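Local structure of glucuronoarabinoxylan endo-1,4-beta-xylanase (Clostridium papyrosolvens, 4FMV) at residues 304-307 and 311-314. The protein is the family 30 glycoside hydrolase part of a longer xylanase, probably cutting internal beta-1,4 linkages of plant polysaccharides. Residues are numbered along the deposited sequence; the frame is centred on the assembly and turned at random.
Sequences TATP and VYVS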
loop_
_atom_site.group_PDB
_atom_site.type_symbol
_atom_site.label_atom_id
_atom_site.label_comp_id
_atom_site.label_asym_id
_atom_site.label_seq_id
_atom_site.Cartn_x
_atom_site.Cartn_y
_atom_site.Cartn_z
ATOM N N THR A 304 -22.582 -2.226 5.341
ATOM C CA THR A 304 -22.603 -2.880 6.641
ATOM C C THR A 304 -21.339 -3.740 6.720
ATOM O O THR A 304 -21.184 -4.687 5.951
ATOM C CB THR A 304 -23.836 -3.773 6.712
ATOM O OG1 THR A 304 -24.978 -3.005 6.319
ATOM C CG2 THR A 304 -24.054 -4.350 8.112
ATOM N N ALA A 305 -20.479 -3.457 7.702
ATOM C CA ALA A 305 -19.113 -4.005 7.698
ATOM C C ALA A 305 -18.931 -5.417 8.261
ATOM O O ALA A 305 -18.032 -6.174 7.833
ATOM C CB ALA A 305 -18.133 -3.021 8.346
ATOM N N THR A 306 -19.767 -5.759 9.237
ATOM C CA THR A 306 -19.701 -7.065 9.897
ATOM C C THR A 306 -21.117 -7.596 10.060
ATOM O O THR A 306 -21.673 -7.544 11.164
ATOM C CB THR A 306 -19.074 -6.943 11.301
ATOM O OG1 THR A 306 -19.880 -6.056 12.100
ATOM C CG2 THR A 306 -17.700 -6.373 11.220
ATOM N N PRO A 307 -21.729 -8.070 8.953
ATOM C CA PRO A 307 -23.140 -8.488 8.941
ATOM C C PRO A 307 -23.408 -9.769 9.723
ATOM O O PRO A 307 -24.552 -10.052 10.076
ATOM C CB PRO A 307 -23.423 -8.727 7.457
ATOM C CG PRO A 307 -22.098 -9.072 6.883
ATOM C CD PRO A 307 -21.098 -8.232 7.630
ATOM N N VAL A 311 -17.807 -12.581 9.156
ATOM C CA VAL A 311 -18.036 -12.042 7.820
ATOM C C VAL A 311 -17.678 -10.565 7.828
ATOM O O VAL A 311 -18.147 -9.806 8.671
ATOM C CB VAL A 311 -19.478 -12.233 7.373
ATOM C CG1 VAL A 311 -19.723 -11.565 5.996
ATOM C CG2 VAL A 311 -19.831 -13.744 7.367
ATOM N N TYR A 312 -16.837 -10.168 6.890
ATOM C CA TYR A 312 -16.350 -8.793 6.819
ATOM C C TYR A 312 -16.595 -8.261 5.418
ATOM O O TYR A 312 -16.241 -8.912 4.437
ATOM C CB TYR A 312 -14.861 -8.774 7.168
ATOM C CG TYR A 312 -14.622 -9.347 8.544
ATOM C CD1 TYR A 312 -14.842 -8.570 9.682
ATOM C CD2 TYR A 312 -14.218 -10.671 8.711
ATOM C CE1 TYR A 312 -14.660 -9.088 10.945
ATOM C CE2 TYR A 312 -14.014 -11.196 9.969
ATOM C CZ TYR A 312 -14.242 -10.398 11.083
ATOM O OH TYR A 312 -14.069 -10.909 12.347
ATOM N N VAL A 313 -17.219 -7.097 5.313
ATOM C CA VAL A 313 -17.616 -6.599 4.002
ATOM C C VAL A 313 -17.246 -5.138 3.809
ATOM O O VAL A 313 -17.431 -4.325 4.711
ATOM C CB VAL A 313 -19.153 -6.784 3.766
ATOM C CG1 VAL A 313 -19.588 -6.142 2.445
ATOM C CG2 VAL A 313 -19.523 -8.263 3.791
ATOM N N SER A 314 -16.711 -4.805 2.638
ATOM C CA SER A 314 -16.520 -3.401 2.265
ATOM C C SER A 314 -17.040 -3.218 0.858
ATOM O O SER A 314 -17.297 -4.198 0.181
ATOM C CB SER A 314 -15.050 -2.976 2.374
ATOM O OG SER A 314 -14.168 -3.847 1.677
#
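Ala305 and Val313 lie opposite in register, their CA atoms 4.8 Å apart, and a single hydrogen bond joins them, from Val313 N to Ala305 O (2.8 Å, 159° at the hydrogen). CA-H...O contacts flank it: Tyr312 CA also approaches Ala305 O, Ala305 CA meets Val313 O, and Thr306 CA lies 3.4 Å from Val311 O. These backbone contacts hold the non-strand segment 304-307 along the start of strand 311-318.

Side chains then pack on two sides of this backbone seam. Pro307 lies across both valines at about a right angle, its CG 3.6 Å from Val311 CG1 and 4.1 Å from Val313 CG2. In Val313 the methyl that meets the proline, CG2, stands beside the backbone N, with CG1 anti to that N (chi1 175°). On the other side of the seam, the exposed Thr306 sets its methyl CG2 obliquely against the Tyr312 ring, 3.9 Å from CD1, while Lys248 makes a cation-pi contact with the same ring.

The contact folds the loop that joins antiparallel strands 299-303 and 311-318 back on the second of them, in the side beta-structure that accompanies the (beta/alpha)8 barrel in GH30 enzymes. Thr304 hydrogen-bonds through OG1 to the backbone N of Thr6 and Pro307 packs on Val5, Thr6 and Val5 both belonging to strand 5-8; Gln336 of strand 334-341 touches Pro307 and Val311, Val313 rests on strand 321-328, and Ala305 meets Val255 of helix 240-255.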